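Local coordinates for protein glucose dehydrogenase (Serratia sp. FS14, PDB 7CDY) that belongs to the glucose/sorbosone dehydrogenase family, folds as a beta-propeller and binds a calcium ion, at residues A[204-209]-A[298-303]; A[199-204]-A[280-285]; A[76-81]-A[110-115]; A[49-54]-A[60-65]. All coordinates share one frame; numbering follows the deposited sequence.

Contact 1: residues A[204-209]-A[298-303]; sequences AIWEHE and LTLEGD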
# COMPACT_ATOMS: atom_id res chain seq x y z
N ALA A 204 7.77 14.05 2.49
CA ALA A 204 6.69 13.91 1.52
C ALA A 204 6.23 12.46 1.41
O ALA A 204 7.03 11.53 1.45
CB ALA A 204 7.17 14.37 0.14
N ILE A 205 4.91 12.29 1.26
CA ILE A 205 4.35 10.99 0.90
C ILE A 205 4.65 10.68 -0.56
O ILE A 205 4.39 11.51 -1.45
CB ILE A 205 2.84 10.98 1.17
CG1 ILE A 205 2.55 11.08 2.67
CG2 ILE A 205 2.18 9.73 0.55
CD1 ILE A 205 2.78 9.78 3.43
N TRP A 206 5.20 9.50 -0.82
CA TRP A 206 5.36 8.96 -2.17
C TRP A 206 4.42 7.77 -2.34
O TRP A 206 4.01 7.12 -1.36
CB TRP A 206 6.80 8.51 -2.43
CG TRP A 206 7.85 9.60 -2.50
CD1 TRP A 206 7.82 10.83 -1.88
CD2 TRP A 206 9.10 9.53 -3.19
NE1 TRP A 206 8.98 11.53 -2.19
CE2 TRP A 206 9.77 10.75 -2.99
CE3 TRP A 206 9.70 8.55 -3.98
CZ2 TRP A 206 11.04 11.01 -3.54
CZ3 TRP A 206 10.96 8.81 -4.53
CH2 TRP A 206 11.61 10.02 -4.30
N GLU A 207 4.09 7.47 -3.59
CA GLU A 207 3.08 6.48 -3.92
C GLU A 207 3.54 5.72 -5.16
O GLU A 207 4.25 6.27 -6.00
CB GLU A 207 1.73 7.17 -4.17
CG GLU A 207 0.59 6.28 -4.66
CD GLU A 207 0.41 6.27 -6.17
OE1 GLU A 207 1.31 6.74 -6.90
OE2 GLU A 207 -0.63 5.76 -6.61
N HIS A 208 3.11 4.47 -5.29
CA HIS A 208 3.26 3.78 -6.57
C HIS A 208 2.00 3.00 -6.90
O HIS A 208 1.17 2.72 -6.03
CB HIS A 208 4.58 3.00 -6.71
CG HIS A 208 4.68 1.77 -5.86
ND1 HIS A 208 3.77 0.74 -5.92
CD2 HIS A 208 5.66 1.36 -5.01
CE1 HIS A 208 4.15 -0.23 -5.10
NE2 HIS A 208 5.30 0.12 -4.55
N GLU A 209 1.84 2.67 -8.18
CA GLU A 209 0.60 2.03 -8.62
C GLU A 209 0.86 1.19 -9.85
O GLU A 209 1.77 1.46 -10.64
CB GLU A 209 -0.50 3.06 -8.91
CG GLU A 209 -0.10 4.14 -9.90
CD GLU A 209 -1.18 5.20 -10.02
OE1 GLU A 209 -1.96 5.17 -10.99
OE2 GLU A 209 -1.29 6.05 -9.11
N LEU A 298 15.73 1.51 -6.13
CA LEU A 298 15.94 2.77 -6.82
C LEU A 298 16.87 3.64 -5.98
O LEU A 298 16.58 3.92 -4.81
CB LEU A 298 14.61 3.50 -7.03
CG LEU A 298 13.53 2.74 -7.80
CD1 LEU A 298 12.29 3.59 -7.97
CD2 LEU A 298 14.09 2.31 -9.15
N THR A 299 17.97 4.08 -6.58
CA THR A 299 18.86 5.03 -5.91
C THR A 299 18.31 6.43 -6.11
O THR A 299 17.96 6.82 -7.23
CB THR A 299 20.26 4.92 -6.52
OG1 THR A 299 20.77 3.60 -6.32
CG2 THR A 299 21.21 5.93 -5.87
N LEU A 300 18.22 7.20 -5.02
CA LEU A 300 17.63 8.53 -5.06
C LEU A 300 18.68 9.60 -4.82
O LEU A 300 19.58 9.43 -3.99
CB LEU A 300 16.55 8.70 -3.99
CG LEU A 300 15.46 7.64 -3.93
CD1 LEU A 300 14.51 7.92 -2.76
CD2 LEU A 300 14.72 7.58 -5.26
N GLU A 301 18.55 10.71 -5.54
CA GLU A 301 19.26 11.95 -5.24
C GLU A 301 18.18 13.00 -5.05
O GLU A 301 17.64 13.53 -6.02
CB GLU A 301 20.24 12.29 -6.37
CG GLU A 301 21.45 11.37 -6.38
CD GLU A 301 22.42 11.64 -7.52
OE1 GLU A 301 22.24 12.64 -8.25
OE2 GLU A 301 23.38 10.85 -7.68
N GLY A 302 17.82 13.25 -3.79
CA GLY A 302 16.65 14.07 -3.53
C GLY A 302 15.42 13.42 -4.11
O GLY A 302 15.12 12.25 -3.83
N ASP A 303 14.69 14.15 -4.95
CA ASP A 303 13.49 13.63 -5.58
C ASP A 303 13.76 12.99 -6.93
O ASP A 303 12.81 12.70 -7.66
CB ASP A 303 12.42 14.73 -5.70
CG ASP A 303 11.73 15.03 -4.38
OD1 ASP A 303 12.04 14.38 -3.37
OD2 ASP A 303 10.87 15.95 -4.37
O HOH W 1 10.07 14.15 -1.59
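The indole of Trp206 and the isobutyl end of Leu300 run toward each other from opposite directions, and the outer corner of the six-membered ring meets the leucine's two-pronged tip. CH2 lies 3.9 Å from Leu300 CD1, while CZ3 is 4.0 Å from Leu300 CD2, so both methyls bear on the same end of the ring. Trp206 CG stands anti to its own carbonyl carbon (chi1 -68°), which sends the long indole out of its sheet toward the next sheet; a long flat side chain suits a place where one sheet must reach the next.

Asp303 comes to the edge of the ring, its carboxylate turned 77° from the indole plane, and OD1 sits 3.5 Å from Trp206 CZ2. The same oxygen accepts from a water 2.7 Å away, and this water takes the indole N-H, with NE1 2.9 Å from it. The water lies in the ring plane, so the indole N-H is satisfied, while the six-membered ring meets leucine methyls at its outer corner and the oxygens of Asp303 and Gly302 along its edge. Gly302, with positive phi (61°), makes the tight turn that brings Asp303 round to the indole.

Strands 205-210 and 294-301 belong to successive four-stranded antiparallel sheets, as in adjoining propeller blades. Phe272 of strand 267-273 meets Trp206 edge-to-face and also touches Leu300, while Leu285 of strand 284-289 packs on the indole.

Contact 2: residues A[199-204]-A[280-285]; sequences NPWSGA and AWRHSL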
# COMPACT_ATOMS: atom_id res chain seq x y z
N ASN A 199 8.70 9.64 2.72
CA ASN A 199 10.12 9.85 2.50
C ASN A 199 10.73 10.39 3.80
O ASN A 199 10.33 11.46 4.27
CB ASN A 199 10.30 10.84 1.34
CG ASN A 199 11.77 11.07 0.98
OD1 ASN A 199 12.59 11.38 1.85
ND2 ASN A 199 12.10 10.93 -0.29
N PRO A 200 11.68 9.67 4.41
CA PRO A 200 12.18 10.07 5.73
C PRO A 200 13.06 11.31 5.70
O PRO A 200 13.32 11.89 6.76
CB PRO A 200 12.97 8.85 6.20
CG PRO A 200 13.42 8.19 4.93
CD PRO A 200 12.30 8.42 3.94
N TRP A 201 13.51 11.73 4.53
CA TRP A 201 14.37 12.90 4.40
C TRP A 201 13.60 14.16 4.04
O TRP A 201 13.90 15.23 4.59
CB TRP A 201 15.48 12.61 3.38
CG TRP A 201 16.19 11.33 3.75
CD1 TRP A 201 17.03 11.14 4.81
CD2 TRP A 201 16.06 10.05 3.11
NE1 TRP A 201 17.45 9.84 4.85
CE2 TRP A 201 16.87 9.15 3.82
CE3 TRP A 201 15.36 9.59 1.99
CZ2 TRP A 201 17.00 7.81 3.46
CZ3 TRP A 201 15.48 8.26 1.63
CH2 TRP A 201 16.29 7.38 2.37
N SER A 202 12.59 14.06 3.17
CA SER A 202 11.84 15.24 2.76
C SER A 202 10.53 15.41 3.52
O SER A 202 9.98 16.52 3.52
CB SER A 202 11.44 15.15 1.28
OG SER A 202 10.57 14.05 1.07
N GLY A 203 9.99 14.34 4.09
CA GLY A 203 8.69 14.42 4.72
C GLY A 203 7.52 14.32 3.77
O GLY A 203 6.38 14.47 4.20
N ALA A 204 7.77 14.05 2.49
CA ALA A 204 6.69 13.91 1.52
C ALA A 204 6.23 12.46 1.41
O ALA A 204 7.03 11.53 1.45
CB ALA A 204 7.17 14.37 0.14
N ALA A 280 25.46 1.35 2.12
CA ALA A 280 25.31 1.44 0.68
C ALA A 280 23.85 1.54 0.26
O ALA A 280 23.55 2.02 -0.84
CB ALA A 280 25.95 0.23 0.00
N TRP A 281 22.93 1.09 1.11
CA TRP A 281 21.51 1.13 0.80
C TRP A 281 20.84 2.43 1.23
O TRP A 281 19.68 2.65 0.88
CB TRP A 281 20.79 -0.05 1.47
CG TRP A 281 20.88 -1.34 0.72
CD1 TRP A 281 21.51 -1.56 -0.47
CD2 TRP A 281 20.30 -2.58 1.11
NE1 TRP A 281 21.36 -2.88 -0.84
CE2 TRP A 281 20.62 -3.53 0.11
CE3 TRP A 281 19.54 -2.99 2.21
CZ2 TRP A 281 20.19 -4.85 0.18
CZ3 TRP A 281 19.12 -4.31 2.27
CH2 TRP A 281 19.45 -5.22 1.27
N ARG A 282 21.54 3.29 1.98
CA ARG A 282 20.93 4.53 2.41
C ARG A 282 20.58 5.39 1.20
O ARG A 282 21.29 5.39 0.19
CB ARG A 282 21.87 5.29 3.35
CG ARG A 282 22.10 4.56 4.68
CD ARG A 282 22.98 5.37 5.64
NE ARG A 282 22.59 6.77 5.72
CZ ARG A 282 21.53 7.22 6.38
NH1 ARG A 282 20.75 6.37 7.03
NH2 ARG A 282 21.25 8.51 6.38
N HIS A 283 19.44 6.07 1.28
CA HIS A 283 18.92 6.90 0.20
C HIS A 283 18.46 6.07 -1.01
O HIS A 283 18.42 6.56 -2.13
CB HIS A 283 19.87 8.03 -0.19
CG HIS A 283 20.12 9.00 0.93
ND1 HIS A 283 19.18 9.91 1.34
CD2 HIS A 283 21.18 9.15 1.76
CE1 HIS A 283 19.66 10.61 2.36
NE2 HIS A 283 20.87 10.16 2.63
N SER A 284 18.08 4.82 -0.76
CA SER A 284 17.45 3.97 -1.75
C SER A 284 15.99 3.74 -1.38
O SER A 284 15.61 3.80 -0.20
CB SER A 284 18.16 2.62 -1.88
OG SER A 284 19.39 2.76 -2.59
N LEU A 285 15.18 3.46 -2.40
CA LEU A 285 13.77 3.12 -2.26
C LEU A 285 13.59 1.71 -2.79
O LEU A 285 13.97 1.43 -3.94
CB LEU A 285 12.92 4.11 -3.06
CG LEU A 285 11.43 3.79 -3.19
CD1 LEU A 285 10.80 3.73 -1.80
CD2 LEU A 285 10.73 4.82 -4.06
O HOH W 2 19.41 10.60 7.50
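Both faces of the Trp201 indole are occupied: His283 lies over one, with ND1 3.4 Å above the middle of the ring, and Pro200 CG lies 3.6 Å above the other. The imidazole is tilted, its plane at 34° to that of the indole five-membered ring, and its leading atom CE1 comes within 3.4 Å of Trp201 NE1. Farther along, the six-membered ring reaches the histidine backbone, with CH2 3.4 Å from His283 CA. At the indole edge, in plane, a water takes a weak bond from NE1 and accepts a 3.0 Å bond from Arg282 NH2, also in the guanidinium plane. The other terminal nitrogen, NH1, bonds to the Gly275 carbonyl and forms a salt bridge with Asp274, which also takes a weak bond from Trp201 NE1.

The tryptophan is held at its root by an Asx turn. Asn199 OD1 accepts from Trp201 N at 2.9 Å, in the carbonyl plane, and from Ser202 N, well above that plane; a short amide suits this double grip. Across the contact, His283 has the positive phi of a type II turn's third position, and CG anti to its carbonyl carbon (chi1 -62°) places its ring over the indole.

The loop between strands 192-198 and 205-210 thus rests on the turn leading into strand 284-289 of the following sheet. Phe272 of strand 267-273 touches Trp201 and Pro200, and His283 bonds through its backbone to Tyr273 and Leu300.

Contact 3: residues A[76-81]-A[110-115]; sequences RVYLSF and KVIFRQ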
# COMPACT_ATOMS: atom_id res chain seq x y z
N ARG A 76 -2.92 1.01 19.58
CA ARG A 76 -3.90 1.11 18.51
C ARG A 76 -3.35 0.55 17.20
O ARG A 76 -2.20 0.82 16.83
CB ARG A 76 -4.29 2.58 18.32
CG ARG A 76 -5.29 2.79 17.21
CD ARG A 76 -5.78 4.23 17.16
NE ARG A 76 -6.56 4.58 18.34
CZ ARG A 76 -7.12 5.77 18.53
NH1 ARG A 76 -6.98 6.72 17.61
NH2 ARG A 76 -7.80 6.00 19.64
N VAL A 77 -4.17 -0.24 16.52
CA VAL A 77 -3.80 -0.89 15.26
C VAL A 77 -4.87 -0.56 14.23
O VAL A 77 -6.05 -0.87 14.43
CB VAL A 77 -3.65 -2.41 15.41
CG1 VAL A 77 -3.30 -3.03 14.06
CG2 VAL A 77 -2.56 -2.72 16.43
N TYR A 78 -4.45 0.06 13.12
CA TYR A 78 -5.33 0.31 11.98
C TYR A 78 -5.26 -0.86 11.00
O TYR A 78 -4.20 -1.49 10.83
CB TYR A 78 -4.89 1.59 11.24
CG TYR A 78 -5.09 2.86 12.05
CD1 TYR A 78 -4.21 3.19 13.07
CD2 TYR A 78 -6.14 3.73 11.78
CE1 TYR A 78 -4.39 4.35 13.83
CE2 TYR A 78 -6.33 4.89 12.52
CZ TYR A 78 -5.44 5.19 13.53
OH TYR A 78 -5.61 6.34 14.29
N LEU A 79 -6.40 -1.15 10.36
CA LEU A 79 -6.48 -2.16 9.31
C LEU A 79 -7.23 -1.58 8.12
O LEU A 79 -8.20 -0.84 8.30
CB LEU A 79 -7.25 -3.41 9.78
CG LEU A 79 -6.69 -4.20 10.95
CD1 LEU A 79 -7.71 -5.27 11.38
CD2 LEU A 79 -5.36 -4.84 10.59
N SER A 80 -6.80 -1.95 6.92
CA SER A 80 -7.61 -1.74 5.74
C SER A 80 -8.06 -3.10 5.21
O SER A 80 -7.39 -4.12 5.43
CB SER A 80 -6.88 -0.92 4.68
OG SER A 80 -5.89 -1.71 4.05
N PHE A 81 -9.21 -3.12 4.53
CA PHE A 81 -9.77 -4.38 4.05
C PHE A 81 -10.82 -4.11 2.99
O PHE A 81 -11.39 -3.02 2.91
CB PHE A 81 -10.34 -5.24 5.19
CG PHE A 81 -11.47 -4.59 5.99
CD1 PHE A 81 -11.20 -3.60 6.94
CD2 PHE A 81 -12.79 -5.00 5.82
CE1 PHE A 81 -12.23 -3.03 7.69
CE2 PHE A 81 -13.83 -4.44 6.57
CZ PHE A 81 -13.55 -3.45 7.50
N LYS A 110 -13.46 -0.74 14.97
CA LYS A 110 -14.52 0.04 14.34
C LYS A 110 -14.01 0.69 13.06
O LYS A 110 -12.87 1.16 13.02
CB LYS A 110 -15.06 1.13 15.27
CG LYS A 110 -14.05 2.21 15.62
CD LYS A 110 -14.67 3.36 16.39
CE LYS A 110 -13.87 4.65 16.23
NZ LYS A 110 -14.50 5.76 16.98
N VAL A 111 -14.86 0.71 12.04
CA VAL A 111 -14.53 1.38 10.78
C VAL A 111 -14.62 2.89 10.96
O VAL A 111 -15.55 3.42 11.58
CB VAL A 111 -15.49 0.89 9.69
CG1 VAL A 111 -15.41 1.76 8.43
CG2 VAL A 111 -15.21 -0.57 9.36
N ILE A 112 -13.64 3.60 10.41
CA ILE A 112 -13.60 5.06 10.44
C ILE A 112 -13.70 5.69 9.07
O ILE A 112 -13.87 6.91 8.97
CB ILE A 112 -12.34 5.58 11.17
CG1 ILE A 112 -11.07 5.25 10.37
CG2 ILE A 112 -12.27 5.04 12.60
CD1 ILE A 112 -9.81 5.94 10.88
N PHE A 113 -13.57 4.91 8.00
CA PHE A 113 -13.62 5.43 6.64
C PHE A 113 -14.03 4.30 5.70
O PHE A 113 -13.53 3.18 5.82
CB PHE A 113 -12.27 5.99 6.20
CG PHE A 113 -12.19 6.28 4.73
CD1 PHE A 113 -12.73 7.45 4.21
CD2 PHE A 113 -11.63 5.35 3.85
CE1 PHE A 113 -12.70 7.70 2.84
CE2 PHE A 113 -11.61 5.59 2.49
CZ PHE A 113 -12.13 6.78 1.99
N ARG A 114 -14.90 4.63 4.74
CA ARG A 114 -15.32 3.68 3.72
C ARG A 114 -15.23 4.33 2.36
O ARG A 114 -15.72 5.45 2.17
CB ARG A 114 -16.79 3.29 3.92
CG ARG A 114 -17.04 2.46 5.11
CD ARG A 114 -18.45 1.90 5.05
NE ARG A 114 -18.54 0.80 5.98
CZ ARG A 114 -18.77 0.94 7.28
NH1 ARG A 114 -18.96 2.15 7.80
NH2 ARG A 114 -18.81 -0.13 8.06
N GLN A 115 -14.62 3.63 1.42
CA GLN A 115 -14.73 4.01 0.03
C GLN A 115 -16.20 3.94 -0.39
O GLN A 115 -16.87 2.93 -0.17
CB GLN A 115 -13.91 3.03 -0.78
CG GLN A 115 -13.90 3.30 -2.27
CD GLN A 115 -12.94 2.38 -3.01
OE1 GLN A 115 -12.94 1.16 -2.83
NE2 GLN A 115 -12.12 2.98 -3.86
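Within an antiparallel sheet of the beta-propeller, Tyr78 and Phe81 of strand 76-84 reach Ile112 and Val111 of strand 109-114 across the strand that separates them, 90-99, with which both pair. The two touches lie on opposite faces of the sheet, as the alternation of side chains along each strand requires.

On one face the phenol ring of Tyr78 presents its edge to Ile112: CD1 lies in the ring plane, 4.0 Å from Tyr78 CE2, and the two side chains cross at about a right angle. A tyrosine suits this place because its flank can pack against hydrocarbon while its hydroxyl reaches beyond, bonding to the carbonyl of Ala165. Ile112 CG1 lies between the backbone N and the carbonyl carbon (chi1 67°), which carries CD1 out to the ring. Tyr96 of the central strand adjoins Ile112 too.

On the other face Phe81 reaches Val111 with its far end. The valine methyl CG2 is close to the plane of the benzene ring and 3.8 Å from CZ, and the small Ala93 of the central strand also touches Phe81.

Ile112 and Phe113 both face Val94 in a classic beta bulge. Beyond it Arg114 folds back over Val111 while its NE forms a salt bridge to Glu83, and the valine's remaining methyl, CG1, stands 3.6 Å above the centre of the guanidinium.

Contact 4: residues A[49-54]-A[60-65]; sequences AGVPQV and GGLLEV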
# COMPACT_ATOMS: atom_id res chain seq x y z
N ALA A 49 -8.00 -12.62 17.58
CA ALA A 49 -9.44 -12.46 17.63
C ALA A 49 -9.85 -11.01 17.38
O ALA A 49 -9.06 -10.08 17.53
CB ALA A 49 -9.98 -12.94 18.98
N GLY A 50 -11.11 -10.82 16.97
CA GLY A 50 -11.67 -9.48 16.84
C GLY A 50 -11.43 -8.79 15.52
O GLY A 50 -11.75 -7.60 15.39
N VAL A 51 -10.84 -9.48 14.56
CA VAL A 51 -10.53 -8.92 13.24
C VAL A 51 -11.83 -8.86 12.43
O VAL A 51 -12.64 -9.79 12.51
CB VAL A 51 -9.46 -9.79 12.56
CG1 VAL A 51 -9.22 -9.39 11.11
CG2 VAL A 51 -8.16 -9.73 13.36
N PRO A 52 -12.06 -7.81 11.65
CA PRO A 52 -13.30 -7.75 10.85
C PRO A 52 -13.36 -8.88 9.84
O PRO A 52 -12.34 -9.36 9.34
CB PRO A 52 -13.19 -6.39 10.14
CG PRO A 52 -11.71 -6.12 10.08
CD PRO A 52 -11.22 -6.62 11.42
N GLN A 53 -14.58 -9.31 9.53
CA GLN A 53 -14.79 -10.15 8.36
C GLN A 53 -14.58 -9.31 7.11
O GLN A 53 -14.72 -8.08 7.12
CB GLN A 53 -16.20 -10.74 8.38
CG GLN A 53 -16.45 -11.63 9.59
CD GLN A 53 -17.81 -12.30 9.54
OE1 GLN A 53 -18.81 -11.73 9.97
NE2 GLN A 53 -17.85 -13.50 9.00
N VAL A 54 -14.19 -9.97 6.01
CA VAL A 54 -13.73 -9.28 4.82
C VAL A 54 -14.40 -9.86 3.58
O VAL A 54 -15.01 -10.93 3.62
CB VAL A 54 -12.19 -9.32 4.68
CG1 VAL A 54 -11.51 -8.73 5.93
CG2 VAL A 54 -11.73 -10.75 4.44
N GLY A 60 -9.19 -8.94 -3.17
CA GLY A 60 -9.64 -8.37 -1.92
C GLY A 60 -9.47 -9.30 -0.73
O GLY A 60 -9.32 -10.51 -0.86
N GLY A 61 -9.54 -8.71 0.45
CA GLY A 61 -9.56 -9.44 1.70
C GLY A 61 -9.06 -8.55 2.81
O GLY A 61 -9.36 -7.35 2.83
N LEU A 62 -8.29 -9.11 3.73
CA LEU A 62 -7.64 -8.30 4.75
C LEU A 62 -6.34 -7.78 4.16
O LEU A 62 -5.53 -8.57 3.65
CB LEU A 62 -7.38 -9.12 6.02
CG LEU A 62 -6.72 -8.36 7.17
CD1 LEU A 62 -7.62 -7.22 7.64
CD2 LEU A 62 -6.43 -9.31 8.32
N LEU A 63 -6.17 -6.46 4.18
CA LEU A 63 -5.09 -5.79 3.46
C LEU A 63 -4.04 -5.24 4.42
O LEU A 63 -3.25 -6.01 4.96
CB LEU A 63 -5.65 -4.77 2.46
CG LEU A 63 -6.68 -5.37 1.50
CD1 LEU A 63 -7.38 -4.29 0.68
CD2 LEU A 63 -6.09 -6.45 0.58
N GLU A 64 -3.99 -3.92 4.65
CA GLU A 64 -2.90 -3.34 5.43
C GLU A 64 -3.12 -3.49 6.93
O GLU A 64 -4.25 -3.37 7.42
CB GLU A 64 -2.77 -1.84 5.11
CG GLU A 64 -1.45 -1.20 5.56
CD GLU A 64 -0.37 -1.32 4.51
OE1 GLU A 64 -0.01 -2.46 4.13
OE2 GLU A 64 0.12 -0.28 4.03
N VAL A 65 -2.03 -3.69 7.65
CA VAL A 65 -1.98 -3.52 9.10
C VAL A 65 -0.99 -2.40 9.40
O VAL A 65 0.13 -2.39 8.89
CB VAL A 65 -1.63 -4.82 9.84
CG1 VAL A 65 -0.29 -5.43 9.38
CG2 VAL A 65 -1.63 -4.59 11.35
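Val51 and Val54 lay their methyls on Gly61 and Leu62 in a contact without hydrogen bonds, made by aliphatic side chains against a leucine and a glycine backbone, by which the irregular chain before strand 62-67 folds back on the start of that strand. The two backbones draw closest at Val54 and Gly61, whose CA atoms are 5.2 Å apart. With Gly61 at phi 157° and psi -141°, a beta-carbon would press on the carbonyl O of Gly60, so glycine suits the place, and its bare backbone becomes the surface on which the valine rests. Val54 CG2 lies 3.7 Å from Gly61 CA, and Val54 CB is likewise 3.7 Å from Gly61 C, so the branched side chain sits over the peptide itself.

Its other methyl, CG1, continues to Leu62, where it is 4.1 Å from CB. The leucine is extended away from its backbone N, with CG anti to it (chi1 -179°), and so passes Val54 and carries its tip to the second valine: CD2 meets Val51 CG1 at 3.9 Å, the two side chains crossing near a right angle. The short, branched valines suit this close approach, each turning a methyl to its partner.

After Leu62 the strand carries a classic beta bulge, where Leu63 and Glu64 both face Ser80. Strand 76-84 pairs with it and sends Phe81 against Val54; from the neighbouring sheet, Leu35 of strand 34-39 touches Val51, and Thr29 of strand 26-30 touches Leu62.

The four contacts, all partly buried, form two pairs in different parts of the propeller. Contacts 1 and 2, with centres 8 Å apart and Ala204 in common, join the same two successive sheets; their partners on the second sheet are neighbouring strands tied by backbone bonds. Contacts 3 and 4, centres 9 Å apart, meet through the pairing of strands 76-84 and 62-67. Contact 1 mixes buried Trp206 and Leu300 with an exposed turn and a bridging water; contact 2, farther from the chain's centre, is aromatic, with a water and an arginine at its edge. Contacts 3 and 4 have no hydrogen bond across them: the first sets hydrocarbon against ring edges within one sheet, the second valines against leucine and a glycine backbone.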